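Local coordinates for SCO1/SenC family lipoprotein (Bacillus anthracis, PDB 4HDE), which probably takes part in copper delivery to cytochrome c oxidase, as some relatives of the Sco1/SenC family do, at residues F15-Q20 with T104-E109; M40-Q45 with K87-K92. All blocks are in the same frame, centred on the assembly; numbering follows the deposited sequence.

Overall arrangement
From the N terminus, strand 16-18 comes first, before the five-stranded thioredoxin-like sheet begins. Contact 1 closes a long loop by joining this strand to 104-109, the loop after edge strand 100-103 together with the start of helix 108-119. Contact 2 is nested inside that loop: residues 40-45, running off the end of strand 35-40, meet the C-terminal part of helix 83-90 through Phe-89. The centres of the two contacts are about 15 Å apart, and they touch where Gln-20 O packs on Lys-87 CB at 3.6 Å. Asp-81 links them as well, bonding to a threonine of each contact.

Contact 1: residues F15-Q20 with T104-E109; sequences FQFTNQ and TGYSLE
A single antiparallel beta bridge, a hydrogen-bonded pair of Thr-18 and Thr-104, joins the short strand 16-18 to the chain just after edge strand 100-103. Both bonds of the pair are made: Thr-18 N donates to Thr-104 O at 3.0 Å, and Thr-104 N returns a bond to Thr-18 O at 2.9 Å. Beside the bridge, Phe-17 and Tyr-106 form a T-shaped pair, with centroids 4.5 Å apart and planes at 64°. The edge of Tyr-106 comes down on the Phe-17 ring: its CD1 stands over the ring centre, while its CE1 lies 3.4 Å from Phe-17 CD2. On the opposite face, Phe-15 CD1 sits toward the rim, so the Phe-17 ring is held between two aromatic neighbours. The tyrosine reaches this spot with its CG tucked between its own backbone N and carbonyl carbon (chi1 38°), and its hydroxyl, turned slightly away from the phenylalanine, bonds Ser-75 O on strand 70-75. Thr-104 OG1, meanwhile, bonds the backbone O of Asp-81. Two backbone hydrogen bonds thus set the register of the two segments at this one bridge, while the tyrosine, packed along one edge and hydrogen-bonded at its hydroxyl, is probably restrained from turning.

Contact 2: residues M40-Q45 with K87-K92; sequences MFTNCQ and KAFIQK
A selenium atom lies against an aromatic ring here: Met-40, present as selenomethionine, makes a Met-aromatic contact with Phe-89 between the end of strand 35-40 and helix 83-90 of the thioredoxin-like fold. SE touches Phe-89 CE2 at 3.5 Å but approaches obliquely, 52° off the ring normal. The terminal methyl takes the position over the face, a CH-pi contact with Met-40 CE 4.0 Å from the Phe-89 ring centroid. Bends at chi2 and chi3 (-79°) fold the chain so that both SE and CE meet the ring. A second conformer of Met-40 is modelled, so these details describe one of two. Phe-89 comes from the opposite direction, its CG anti to the backbone N (chi1 178°), which carries the ring off the helix to the strand end. Thr-52 of helix 48-64 packs against both side chains. The loop leaving Met-40 makes a type I turn from Phe-41 to Cys-44; Cys-44 and Cys-48 form the CxxxC motif that binds copper in Sco relatives. Thr-42 sends OG1 to the carboxylate of Asp-81, whereas its methyl slides alongside the phenylalanine, with Thr-42 CG2 3.8 Å from Phe-89 CB.

Contact 1: residues F15-Q20 with T104-E109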
loop_
_atom_site.group_PDB
_atom_site.type_symbol
_atom_site.label_atom_id
_atom_site.label_comp_id
_atom_site.label_asym_id
_atom_site.label_seq_id
_atom_site.Cartn_x
_atom_site.Cartn_y
_atom_site.Cartn_z
ATOM N N PHE A 15 -5.177 9.135 -9.358
ATOM C CA PHE A 15 -4.374 9.957 -8.451
ATOM C C PHE A 15 -2.925 10.068 -8.920
ATOM O O PHE A 15 -2.407 9.198 -9.617
ATOM C CB PHE A 15 -4.411 9.402 -7.025
ATOM C CG PHE A 15 -3.762 8.055 -6.879
ATOM C CD1 PHE A 15 -2.438 7.943 -6.480
ATOM C CD2 PHE A 15 -4.483 6.897 -7.129
ATOM C CE1 PHE A 15 -1.843 6.712 -6.344
ATOM C CE2 PHE A 15 -3.890 5.659 -7.005
ATOM C CZ PHE A 15 -2.566 5.567 -6.603
ATOM N N GLN A 16 -2.285 11.159 -8.517
ATOM C CA GLN A 16 -0.876 11.387 -8.778
ATOM C C GLN A 16 -0.264 11.986 -7.524
ATOM O O GLN A 16 -0.522 13.140 -7.191
ATOM C CB GLN A 16 -0.686 12.341 -9.957
ATOM C CG GLN A 16 0.765 12.664 -10.266
ATOM C CD GLN A 16 0.891 13.703 -11.366
ATOM O OE1 GLN A 16 0.118 13.709 -12.334
ATOM N NE2 GLN A 16 1.849 14.603 -11.217
ATOM N N PHE A 17 0.524 11.188 -6.814
ATOM C CA PHE A 17 1.139 11.647 -5.573
ATOM C C PHE A 17 2.644 11.711 -5.785
ATOM O O PHE A 17 3.107 11.711 -6.927
ATOM C CB PHE A 17 0.765 10.724 -4.405
ATOM C CG PHE A 17 -0.726 10.653 -4.119
ATOM C CD1 PHE A 17 -1.573 11.715 -4.413
ATOM C CD2 PHE A 17 -1.271 9.513 -3.543
ATOM C CE1 PHE A 17 -2.943 11.630 -4.124
ATOM C CE2 PHE A 17 -2.628 9.421 -3.254
ATOM C CZ PHE A 17 -3.468 10.477 -3.556
ATOM N N THR A 18 3.411 11.789 -4.703
ATOM C CA THR A 18 4.864 11.877 -4.790
ATOM C C THR A 18 5.489 10.711 -4.029
ATOM O O THR A 18 5.064 10.400 -2.918
ATOM C CB THR A 18 5.366 13.210 -4.202
ATOM O OG1 THR A 18 4.765 14.299 -4.914
ATOM C CG2 THR A 18 6.878 13.314 -4.319
ATOM N N ASN A 19 6.497 10.067 -4.616
ATOM C CA ASN A 19 7.149 8.936 -3.958
ATOM C C ASN A 19 8.349 9.323 -3.097
ATOM O O ASN A 19 8.638 10.512 -2.910
ATOM C CB ASN A 19 7.503 7.825 -4.965
ATOM C CG ASN A 19 8.663 8.192 -5.872
ATOM O OD1 ASN A 19 9.341 9.204 -5.685
ATOM N ND2 ASN A 19 8.911 7.346 -6.853
ATOM N N GLN A 20 9.054 8.317 -2.596
ATOM C CA GLN A 20 10.116 8.521 -1.624
ATOM C C GLN A 20 11.360 9.137 -2.257
ATOM O O GLN A 20 12.293 9.503 -1.561
ATOM C CB GLN A 20 10.458 7.203 -0.911
ATOM C CG GLN A 20 11.140 6.134 -1.771
ATOM C CD GLN A 20 10.163 5.149 -2.379
ATOM O OE1 GLN A 20 9.013 5.471 -2.628
ATOM N NE2 GLN A 20 10.629 3.933 -2.622
ATOM N N THR A 104 3.317 10.320 -0.641
ATOM C CA THR A 104 2.994 11.434 0.232
ATOM C C THR A 104 2.829 12.676 -0.640
ATOM O O THR A 104 2.653 12.562 -1.859
ATOM C CB THR A 104 4.089 11.622 1.301
ATOM O OG1 THR A 104 3.621 12.548 2.285
ATOM C CG2 THR A 104 5.389 12.117 0.698
ATOM N N GLY A 105 2.857 13.854 -0.023
ATOM C CA GLY A 105 2.870 15.109 -0.756
ATOM C C GLY A 105 1.544 15.841 -0.793
ATOM O O GLY A 105 1.471 16.981 -1.226
ATOM N N TYR A 106 0.508 15.172 -0.307
ATOM C CA TYR A 106 -0.856 15.667 -0.283
ATOM C C TYR A 106 -1.187 16.127 1.137
ATOM O O TYR A 106 -0.386 15.958 2.048
ATOM C CB TYR A 106 -1.790 14.529 -0.713
ATOM C CG TYR A 106 -1.373 13.173 -0.188
ATOM C CD1 TYR A 106 -0.836 12.214 -1.034
ATOM C CD2 TYR A 106 -1.506 12.861 1.156
ATOM C CE1 TYR A 106 -0.452 10.976 -0.557
ATOM C CE2 TYR A 106 -1.113 11.633 1.649
ATOM C CZ TYR A 106 -0.591 10.692 0.790
ATOM O OH TYR A 106 -0.217 9.458 1.261
ATOM N N SER A 107 -2.356 16.725 1.330
ATOM C CA SER A 107 -2.761 17.139 2.673
ATOM C C SER A 107 -3.354 15.977 3.474
ATOM O O SER A 107 -3.739 14.941 2.924
ATOM C CB SER A 107 -3.784 18.277 2.600
ATOM O OG SER A 107 -5.013 17.793 2.092
ATOM N N LEU A 108 -3.440 16.165 4.785
ATOM C CA LEU A 108 -4.097 15.176 5.620
ATOM C C LEU A 108 -5.570 15.041 5.218
ATOM O O LEU A 108 -6.096 13.933 5.137
ATOM C CB LEU A 108 -3.968 15.557 7.092
ATOM C CG LEU A 108 -4.666 14.635 8.096
ATOM C CD1 LEU A 108 -4.136 13.216 8.019
ATOM C CD2 LEU A 108 -4.468 15.188 9.489
ATOM N N GLU A 109 -6.229 16.163 4.948
ATOM C CA GLU A 109 -7.609 16.118 4.484
ATOM C C GLU A 109 -7.746 15.277 3.211
ATOM O O GLU A 109 -8.658 14.459 3.093
ATOM C CB GLU A 109 -8.164 17.523 4.262
ATOM C CG GLU A 109 -9.608 17.525 3.801
ATOM C CD GLU A 109 -10.245 18.905 3.843
ATOM O OE1 GLU A 109 -9.575 19.868 4.277
ATOM O OE2 GLU A 109 -11.425 19.019 3.445
#

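Contact 2: residues M40-Q45 with K87-K92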
loop_
_atom_site.group_PDB
_atom_site.type_symbol
_atom_site.label_atom_id
_atom_site.label_comp_id
_atom_site.label_asym_id
_atom_site.label_seq_id
_atom_site.Cartn_x
_atom_site.Cartn_y
_atom_site.Cartn_z
HETATM N N MSE A 40 0.055 3.658 6.057
HETATM C CA MSE A 40 0.976 3.654 7.189
HETATM C C MSE A 40 1.530 5.047 7.439
HETATM O O MSE A 40 1.201 5.991 6.733
HETATM C CB MSE A 40 2.125 2.688 6.921
HETATM C CG MSE A 40 2.770 2.874 5.556
HETATM SE SE MSE A 40 4.694 2.631 5.598
HETATM C CE MSE A 40 5.198 4.369 6.311
ATOM N N PHE A 41 2.342 5.185 8.479
ATOM C CA PHE A 41 3.041 6.445 8.723
ATOM C C PHE A 41 4.337 6.175 9.460
ATOM O O PHE A 41 4.433 5.209 10.212
ATOM C CB PHE A 41 2.158 7.503 9.418
ATOM C CG PHE A 41 1.748 7.168 10.830
ATOM C CD1 PHE A 41 2.239 7.900 11.907
ATOM C CD2 PHE A 41 0.825 6.164 11.072
ATOM C CE1 PHE A 41 1.840 7.598 13.205
ATOM C CE2 PHE A 41 0.419 5.866 12.363
ATOM C CZ PHE A 41 0.932 6.567 13.422
ATOM N N THR A 42 5.345 7.008 9.229
ATOM C CA THR A 42 6.687 6.688 9.713
ATOM C C THR A 42 6.872 6.876 11.212
ATOM O O THR A 42 7.774 6.280 11.793
ATOM C CB THR A 42 7.809 7.444 8.955
ATOM O OG1 THR A 42 7.832 8.820 9.344
ATOM C CG2 THR A 42 7.614 7.333 7.448
ATOM N N ASN A 43 6.030 7.682 11.845
ATOM C CA ASN A 43 6.147 7.879 13.288
ATOM C C ASN A 43 5.270 6.937 14.108
ATOM O O ASN A 43 5.049 7.162 15.294
ATOM C CB ASN A 43 5.879 9.335 13.664
ATOM C CG ASN A 43 7.050 10.240 13.334
ATOM O OD1 ASN A 43 8.063 10.243 14.038
ATOM N ND2 ASN A 43 6.926 11.005 12.255
ATOM N N CYS A 44 4.783 5.879 13.474
ATOM C CA CYS A 44 3.926 4.910 14.151
ATOM C C CYS A 44 4.685 4.137 15.228
ATOM O O CYS A 44 5.748 3.585 14.969
ATOM C CB CYS A 44 3.294 3.942 13.149
ATOM S SG CYS A 44 2.305 2.663 13.956
ATOM N N GLN A 45 4.126 4.096 16.432
ATOM C CA GLN A 45 4.760 3.421 17.564
ATOM C C GLN A 45 4.224 2.005 17.758
ATOM O O GLN A 45 4.628 1.291 18.686
ATOM C CB GLN A 45 4.568 4.236 18.841
ATOM C CG GLN A 45 5.240 5.593 18.793
ATOM C CD GLN A 45 4.960 6.423 20.029
ATOM O OE1 GLN A 45 3.959 6.217 20.720
ATOM N NE2 GLN A 45 5.847 7.368 20.318
ATOM N N LYS A 87 11.869 7.417 2.482
ATOM C CA LYS A 87 13.039 6.728 1.960
ATOM C C LYS A 87 13.852 6.117 3.103
ATOM O O LYS A 87 14.285 4.958 3.032
ATOM C CB LYS A 87 13.891 7.692 1.136
ATOM C CG LYS A 87 15.024 7.029 0.353
ATOM C CD LYS A 87 15.665 8.007 -0.616
ATOM C CE LYS A 87 16.689 7.328 -1.500
ATOM N NZ LYS A 87 16.038 6.342 -2.401
ATOM N N ALA A 88 14.051 6.880 4.172
ATOM C CA ALA A 88 14.797 6.376 5.321
ATOM C C ALA A 88 14.046 5.244 6.013
ATOM O O ALA A 88 14.657 4.275 6.477
ATOM C CB ALA A 88 15.089 7.501 6.298
ATOM N N PHE A 89 12.727 5.369 6.070
ATOM C CA PHE A 89 11.880 4.352 6.679
ATOM C C PHE A 89 11.986 3.017 5.943
ATOM O O PHE A 89 12.249 1.982 6.561
ATOM C CB PHE A 89 10.423 4.834 6.722
ATOM C CG PHE A 89 9.451 3.823 7.296
ATOM C CD1 PHE A 89 9.261 3.726 8.662
ATOM C CD2 PHE A 89 8.720 2.990 6.460
ATOM C CE1 PHE A 89 8.367 2.806 9.190
ATOM C CE2 PHE A 89 7.826 2.073 6.985
ATOM C CZ PHE A 89 7.653 1.985 8.343
ATOM N N ILE A 90 11.806 3.035 4.627
ATOM C CA ILE A 90 11.730 1.775 3.884
ATOM C C ILE A 90 13.064 1.024 3.844
ATOM O O ILE A 90 13.092 -0.207 3.763
ATOM C CB ILE A 90 11.152 1.974 2.456
ATOM C CG1 ILE A 90 10.772 0.630 1.814
ATOM C CG2 ILE A 90 12.124 2.712 1.570
ATOM C CD1 ILE A 90 9.740 -0.168 2.597
ATOM N N GLN A 91 14.168 1.757 3.949
ATOM C CA GLN A 91 15.481 1.128 3.857
ATOM C C GLN A 91 15.730 0.092 4.957
ATOM O O GLN A 91 16.545 -0.811 4.779
ATOM C CB GLN A 91 16.598 2.178 3.804
ATOM C CG GLN A 91 16.597 2.990 2.506
ATOM C CD GLN A 91 17.700 4.030 2.451
ATOM O OE1 GLN A 91 18.273 4.400 3.474
ATOM N NE2 GLN A 91 18.003 4.507 1.247
ATOM N N LYS A 92 15.010 0.190 6.064
ATOM C CA LYS A 92 15.181 -0.780 7.134
ATOM C C LYS A 92 14.655 -2.157 6.742
ATOM O O LYS A 92 15.200 -3.188 7.148
ATOM C CB LYS A 92 14.466 -0.301 8.395
ATOM C CG LYS A 92 14.483 -1.326 9.516
ATOM C CD LYS A 92 14.022 -0.722 10.833
ATOM C CE LYS A 92 14.081 -1.762 11.938
ATOM N NZ LYS A 92 14.468 -1.180 13.250
#